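Local coordinates for angiopoietin-related protein 3 (Homo sapiens, PDB 6EUA) that raises plasma triglyceride levels by inhibiting lipoprotein lipase, and through the fibrinogen-like C-terminal domain described here mediates endothelial cell adhesion, at residues Q93-L98 with E113-L118; E103-N108 with L208-S213. All blocks are in the same frame, centred on the assembly; numbering follows the deposited sequence.

Contact 1. Residues Q93-L98 with E113-L118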
loop_
_atom_site.group_PDB
_atom_site.type_symbol
_atom_site.label_atom_id
_atom_site.label_comp_id
_atom_site.label_asym_id
_atom_site.label_seq_id
_atom_site.Cartn_x
_atom_site.Cartn_y
_atom_site.Cartn_z
ATOM N N GLN A 93 -19.763 -21.867 7.769
ATOM C CA GLN A 93 -20.038 -22.807 8.852
ATOM C C GLN A 93 -18.768 -23.446 9.417
ATOM O O GLN A 93 -18.858 -24.368 10.234
ATOM C CB GLN A 93 -20.991 -23.914 8.371
ATOM C CG GLN A 93 -22.277 -23.429 7.704
ATOM C CD GLN A 93 -23.036 -24.550 6.973
ATOM O OE1 GLN A 93 -22.817 -25.741 7.221
ATOM N NE2 GLN A 93 -23.953 -24.165 6.089
ATOM N N SER A 94 -17.597 -22.986 8.993
ATOM C CA SER A 94 -16.339 -23.626 9.343
ATOM C C SER A 94 -15.828 -23.147 10.698
ATOM O O SER A 94 -16.112 -22.028 11.144
ATOM C CB SER A 94 -15.284 -23.362 8.259
ATOM O OG SER A 94 -15.688 -23.889 7.003
ATOM N N ASN A 95 -15.075 -24.017 11.360
ATOM C CA ASN A 95 -14.330 -23.618 12.551
ATOM C C ASN A 95 -13.067 -22.883 12.084
ATOM O O ASN A 95 -12.269 -23.440 11.326
ATOM C CB ASN A 95 -14.001 -24.859 13.388
ATOM C CG ASN A 95 -13.188 -24.555 14.640
ATOM O OD1 ASN A 95 -13.351 -23.500 15.269
ATOM N ND2 ASN A 95 -12.341 -25.491 15.025
ATOM N N TYR A 96 -12.917 -21.619 12.475
ATOM C CA TYR A 96 -11.771 -20.801 12.091
ATOM C C TYR A 96 -11.001 -20.384 13.341
ATOM O O TYR A 96 -11.480 -20.502 14.476
ATOM C CB TYR A 96 -12.199 -19.539 11.315
ATOM C CG TYR A 96 -11.999 -19.572 9.807
ATOM C CD1 TYR A 96 -12.655 -20.506 9.029
ATOM C CD2 TYR A 96 -11.175 -18.643 9.166
ATOM C CE1 TYR A 96 -12.496 -20.533 7.658
ATOM C CE2 TYR A 96 -11.009 -18.651 7.778
ATOM C CZ TYR A 96 -11.680 -19.615 7.034
ATOM O OH TYR A 96 -11.543 -19.678 5.660
ATOM N N VAL A 97 -9.802 -19.852 13.113
ATOM C CA VAL A 97 -8.897 -19.403 14.169
ATOM C C VAL A 97 -8.815 -17.887 14.094
ATOM O O VAL A 97 -8.557 -17.331 13.018
ATOM C CB VAL A 97 -7.500 -20.036 14.007
ATOM C CG1 VAL A 97 -6.494 -19.441 15.010
ATOM C CG2 VAL A 97 -7.590 -21.557 14.111
ATOM N N LEU A 98 -9.033 -17.217 15.222
ATOM C CA LEU A 98 -8.921 -15.765 15.288
ATOM C C LEU A 98 -7.691 -15.378 16.093
ATOM O O LEU A 98 -7.509 -15.853 17.218
ATOM C CB LEU A 98 -10.171 -15.132 15.911
ATOM C CG LEU A 98 -10.057 -13.645 16.304
ATOM C CD1 LEU A 98 -10.195 -12.734 15.096
ATOM C CD2 LEU A 98 -11.072 -13.251 17.388
ATOM N N GLU A 113 -4.928 -16.038 20.545
ATOM C CA GLU A 113 -5.630 -16.793 19.523
ATOM C C GLU A 113 -6.829 -17.493 20.142
ATOM O O GLU A 113 -6.789 -17.918 21.302
ATOM C CB GLU A 113 -4.701 -17.796 18.839
ATOM C CG GLU A 113 -3.591 -17.125 18.057
ATOM C CD GLU A 113 -2.898 -18.053 17.076
ATOM O OE1 GLU A 113 -3.359 -19.204 16.918
ATOM O OE2 GLU A 113 -1.884 -17.630 16.476
ATOM N N TYR A 114 -7.903 -17.577 19.359
ATOM C CA TYR A 114 -9.131 -18.255 19.733
ATOM C C TYR A 114 -9.582 -19.145 18.593
ATOM O O TYR A 114 -9.325 -18.856 17.418
ATOM C CB TYR A 114 -10.295 -17.303 20.018
ATOM C CG TYR A 114 -10.024 -16.104 20.882
ATOM C CD1 TYR A 114 -9.302 -15.011 20.399
ATOM C CD2 TYR A 114 -10.523 -16.048 22.182
ATOM C CE1 TYR A 114 -9.073 -13.904 21.199
ATOM C CE2 TYR A 114 -10.296 -14.954 22.986
ATOM C CZ TYR A 114 -9.573 -13.882 22.497
ATOM O OH TYR A 114 -9.374 -12.787 23.315
ATOM N N SER A 115 -10.302 -20.200 18.958
ATOM C CA SER A 115 -11.087 -20.992 18.025
ATOM C C SER A 115 -12.516 -20.464 18.047
ATOM O O SER A 115 -13.101 -20.306 19.130
ATOM C CB SER A 115 -11.038 -22.474 18.412
ATOM O OG SER A 115 -12.059 -23.220 17.774
ATOM N N PHE A 116 -13.075 -20.173 16.866
ATOM C CA PHE A 116 -14.386 -19.536 16.831
ATOM C C PHE A 116 -15.272 -20.105 15.736
ATOM O O PHE A 116 -14.822 -20.786 14.807
ATOM C CB PHE A 116 -14.302 -18.001 16.687
ATOM C CG PHE A 116 -13.961 -17.519 15.307
ATOM C CD1 PHE A 116 -12.635 -17.387 14.912
ATOM C CD2 PHE A 116 -14.960 -17.157 14.414
ATOM C CE1 PHE A 116 -12.320 -16.927 13.637
ATOM C CE2 PHE A 116 -14.649 -16.702 13.139
ATOM C CZ PHE A 116 -13.342 -16.585 12.745
ATOM N N TYR A 117 -16.567 -19.830 15.922
ATOM C CA TYR A 117 -17.644 -20.066 14.976
ATOM C C TYR A 117 -18.419 -18.767 14.830
ATOM O O TYR A 117 -18.491 -17.970 15.767
ATOM C CB TYR A 117 -18.583 -21.186 15.447
ATOM C CG TYR A 117 -17.942 -22.546 15.410
ATOM C CD1 TYR A 117 -17.241 -23.042 16.505
ATOM C CD2 TYR A 117 -18.008 -23.323 14.268
ATOM C CE1 TYR A 117 -16.647 -24.296 16.462
ATOM C CE2 TYR A 117 -17.423 -24.561 14.218
ATOM C CZ TYR A 117 -16.746 -25.050 15.311
ATOM O OH TYR A 117 -16.167 -26.297 15.235
ATOM N N LEU A 118 -18.984 -18.546 13.649
ATOM C CA LEU A 118 -19.648 -17.284 13.348
ATOM C C LEU A 118 -20.986 -17.560 12.680
ATOM O O LEU A 118 -21.045 -18.337 11.725
ATOM C CB LEU A 118 -18.780 -16.423 12.437
ATOM C CG LEU A 118 -19.278 -15.018 12.103
ATOM C CD1 LEU A 118 -19.278 -14.098 13.360
ATOM C CD2 LEU A 118 -18.426 -14.437 10.993
#

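Contact 2. Residues E103-N108 with L208-S213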
loop_
_atom_site.group_PDB
_atom_site.type_symbol
_atom_site.label_atom_id
_atom_site.label_comp_id
_atom_site.label_asym_id
_atom_site.label_seq_id
_atom_site.Cartn_x
_atom_site.Cartn_y
_atom_site.Cartn_z
ATOM N N GLU A 103 -0.698 -3.779 20.195
ATOM C CA GLU A 103 0.565 -3.120 20.477
ATOM C C GLU A 103 0.246 -1.950 21.391
ATOM O O GLU A 103 -0.674 -1.176 21.108
ATOM C CB GLU A 103 1.248 -2.672 19.179
ATOM C CG GLU A 103 2.165 -1.480 19.317
ATOM C CD GLU A 103 2.846 -1.112 18.005
ATOM O OE1 GLU A 103 3.859 -1.756 17.654
ATOM O OE2 GLU A 103 2.360 -0.183 17.324
ATOM N N ASP A 104 0.961 -1.850 22.508
ATOM C CA ASP A 104 0.687 -0.790 23.465
ATOM C C ASP A 104 1.481 0.455 23.070
ATOM O O ASP A 104 2.144 0.490 22.030
ATOM C CB ASP A 104 0.990 -1.266 24.881
ATOM C CG ASP A 104 2.416 -1.755 25.044
ATOM O OD1 ASP A 104 3.349 -0.944 24.856
ATOM O OD2 ASP A 104 2.599 -2.945 25.382
ATOM N N TRP A 105 1.411 1.507 23.892
ATOM C CA TRP A 105 2.158 2.725 23.600
ATOM C C TRP A 105 3.653 2.561 23.836
ATOM O O TRP A 105 4.446 3.249 23.188
ATOM C CB TRP A 105 1.588 3.898 24.410
ATOM C CG TRP A 105 0.189 4.185 23.966
ATOM C CD1 TRP A 105 -0.952 3.588 24.424
ATOM C CD2 TRP A 105 -0.221 5.090 22.928
ATOM N NE1 TRP A 105 -2.047 4.075 23.751
ATOM C CE2 TRP A 105 -1.630 4.997 22.827
ATOM C CE3 TRP A 105 0.459 5.971 22.080
ATOM C CZ2 TRP A 105 -2.367 5.753 21.915
ATOM C CZ3 TRP A 105 -0.276 6.722 21.173
ATOM C CH2 TRP A 105 -1.677 6.607 21.099
ATOM N N LYS A 106 4.057 1.649 24.717
ATOM C CA LYS A 106 5.467 1.309 24.882
ATOM C C LYS A 106 5.970 0.394 23.774
ATOM O O LYS A 106 7.108 -0.083 23.854
ATOM C CB LYS A 106 5.701 0.637 26.243
ATOM C CG LYS A 106 5.014 1.311 27.436
ATOM C CD LYS A 106 5.230 2.821 27.465
ATOM C CE LYS A 106 4.151 3.533 28.279
ATOM N NZ LYS A 106 4.667 4.777 28.941
ATOM N N ASP A 107 5.131 0.118 22.773
ATOM C CA ASP A 107 5.452 -0.675 21.590
ATOM C C ASP A 107 5.684 -2.149 21.895
ATOM O O ASP A 107 6.263 -2.863 21.072
ATOM C CB ASP A 107 6.655 -0.094 20.845
ATOM C CG ASP A 107 6.401 1.314 20.370
ATOM O OD1 ASP A 107 5.346 1.541 19.741
ATOM O OD2 ASP A 107 7.246 2.195 20.636
ATOM N N ASN A 108 5.247 -2.634 23.054
ATOM C CA ASN A 108 5.245 -4.068 23.292
ATOM C C ASN A 108 4.099 -4.719 22.529
ATOM O O ASN A 108 3.017 -4.143 22.385
ATOM C CB ASN A 108 5.106 -4.385 24.780
ATOM C CG ASN A 108 6.234 -3.826 25.613
ATOM O OD1 ASN A 108 6.914 -2.872 25.224
ATOM N ND2 ASN A 108 6.438 -4.420 26.781
ATOM N N LEU A 208 -5.577 -3.770 32.990
ATOM C CA LEU A 208 -6.051 -3.083 31.795
ATOM C C LEU A 208 -4.865 -2.638 30.948
ATOM O O LEU A 208 -3.988 -1.916 31.431
ATOM C CB LEU A 208 -6.914 -1.878 32.167
ATOM C CG LEU A 208 -7.804 -1.316 31.058
ATOM C CD1 LEU A 208 -9.083 -0.776 31.652
ATOM C CD2 LEU A 208 -7.074 -0.231 30.255
ATOM N N TYR A 209 -4.855 -3.055 29.685
ATOM C CA TYR A 209 -3.794 -2.718 28.743
ATOM C C TYR A 209 -4.216 -1.525 27.893
ATOM O O TYR A 209 -5.304 -1.533 27.306
ATOM C CB TYR A 209 -3.461 -3.911 27.843
ATOM C CG TYR A 209 -2.877 -5.083 28.588
ATOM C CD1 TYR A 209 -1.508 -5.266 28.648
ATOM C CD2 TYR A 209 -3.691 -6.016 29.220
ATOM C CE1 TYR A 209 -0.958 -6.331 29.316
ATOM C CE2 TYR A 209 -3.146 -7.096 29.897
ATOM C CZ TYR A 209 -1.773 -7.244 29.942
ATOM O OH TYR A 209 -1.194 -8.302 30.607
ATOM N N SER A 210 -3.360 -0.504 27.843
ATOM C CA SER A 210 -3.531 0.629 26.936
ATOM C C SER A 210 -3.067 0.221 25.539
ATOM O O SER A 210 -1.916 -0.183 25.362
ATOM C CB SER A 210 -2.737 1.832 27.445
ATOM O OG SER A 210 -2.969 2.993 26.663
ATOM N N ILE A 211 -3.953 0.308 24.551
ATOM C CA ILE A 211 -3.686 -0.204 23.204
ATOM C C ILE A 211 -3.548 0.957 22.222
ATOM O O ILE A 211 -4.422 1.829 22.148
ATOM C CB ILE A 211 -4.785 -1.178 22.746
ATOM C CG1 ILE A 211 -5.066 -2.211 23.836
ATOM C CG2 ILE A 211 -4.387 -1.859 21.436
ATOM C CD1 ILE A 211 -3.885 -3.091 24.175
ATOM N N LYS A 212 -2.460 0.954 21.454
ATOM C CA LYS A 212 -2.208 1.959 20.430
ATOM C C LYS A 212 -2.623 1.497 19.036
ATOM O O LYS A 212 -3.051 2.319 18.214
ATOM C CB LYS A 212 -0.715 2.340 20.417
ATOM C CG LYS A 212 -0.275 3.115 19.175
ATOM C CD LYS A 212 1.132 3.648 19.292
ATOM C CE LYS A 212 2.166 2.535 19.192
ATOM N NZ LYS A 212 3.368 2.829 20.023
ATOM N N SER A 213 -2.516 0.200 18.751
ATOM C CA SER A 213 -2.819 -0.321 17.427
ATOM C C SER A 213 -3.307 -1.754 17.573
ATOM O O SER A 213 -2.892 -2.472 18.488
ATOM C CB SER A 213 -1.599 -0.231 16.491
ATOM O OG SER A 213 -0.531 -1.041 16.947
#

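Contact 1. Residues Q93-L98 with E113-L118
Gln93 and Ser94 meet the opposing strand through their backbones, both carbonyl oxygens lying near the ring of Tyr117; Gln93 O is at the ring edge. Asn95 then brings its CA over the same ring, an off-centre CH-pi contact with CA 4.1 Å from the Tyr117 ring centroid, while its CB closes to 3.2 Å from Tyr117 OH. The Asn95 amide plane and the Tyr117 ring are turned only 15° from each other. Tyr96 and Phe116 form an antiparallel hydrogen-bonded pair: Tyr96 N donates to Phe116 O, and Phe116 N gives the return bond to Tyr96 O, 2.9 Å long and nearly straight (169° at the hydrogen). The Phe116 side chain takes the crowded position between its own N and carbonyl carbon (chi1 76°), which swings the ring across to the neighbouring strand: its CZ reaches Tyr96 CB at 3.5 Å, and the backbone of Val97 lies at its edge. Val97 and Ser115 form the non-hydrogen-bonded pair and project from the other side of the sheet; Val97 CA makes a CA-H...O contact with Tyr114 O at 3.3 Å, and its CG1 lies near Glu113 OE1. Leu98 N donates to Tyr114 O and Tyr114 N to Leu98 O, each over 2.8 Å. Leu98 CB packs against Phe116 CD1 at 3.5 Å, and CD2 runs beside the Tyr114 ring, the two side chains pointing the same way. This is one end of the beta hairpin 96-104/109-118 of the fibrinogen-like domain. The buried face of Tyr96, Leu98, Tyr114 and Phe116 is covered in part by Val91 of helix 84-91, Ile218 of strand 213-220 beyond the first strand, and Leu129 of strand 127-134 beyond the second.

Contact 2. Residues E103-N108 with L208-S213
A classic beta bulge sets Lys212 and Ser213 together opposite Glu103, at the surface end of strand 96-104. Glu103 O accepts from both backbone nitrogens, from Lys212 N at 2.8 Å and from Ser213 N at a longer 3.3 Å, each donor in the carbonyl plane. Glu103 N returns a bond to Ser213 O. The carboxylate repeats the pairing at side-chain level: Ser213 OG donates to Glu103 OE2 over 3.0 Å, coming from above the carboxylate plane. An alanine in place of Glu103 removes the carboxylate, which would probably leave Ser213 OG without this mate and Lys212 without a nearby, though not directly bridging, negative charge.

The bulge falls where the chain turns a corner at Lys212, between strand 208-211 of a two-stranded sheet and strand 213-220 of the large antiparallel sheet of this fibrinogen-like domain. Opposite it, Asp104 to Asp107 form a type I turn, and Asn108 N bonds to Asp104 OD1 at 3.1 Å. Lys212 reaches into this turn with its ammonium group. Its CG lies anti to the backbone N (chi1 166°), and its side chain crosses one face of the Trp105 indole, with Lys212 CB 3.8 Å from the centroid of the five-membered ring and Lys212 CD 3.7 Å from Trp105 CE3. Bends at chi3 and chi4 then turn NZ to Asp107 OD1 in a salt bridge, whose modelled length is doubtfully short, and to weak bonds with Asp104 O and Trp105 O. At the indole edge, Ser210 OG approaches Trp105 CD1 to 3.1 Å, while Trp105 NE1 makes a weak hydrogen bond to Arg197 O.

In the fold
Contacts 1 and 2 show one strand serving two different partners: 96-104 carries contact 1 at its beginning and contact 2 at its end, with centres 25 Å apart and nearest atoms about 11 Å from each other. Along the chain the four segments alternate, 93-98, 103-108, 113-118 and 208-213, so the local hairpin of contact 1 is interlaced with the long-range closure of contact 2. Strand 213-220, which starts inside contact 2, runs back along 96-104 to the neighbourhood of contact 1. The C-terminal strand is thereby built into the main antiparallel sheet of the fibrinogen-like domain, joining this late strand to one from the middle of the chain.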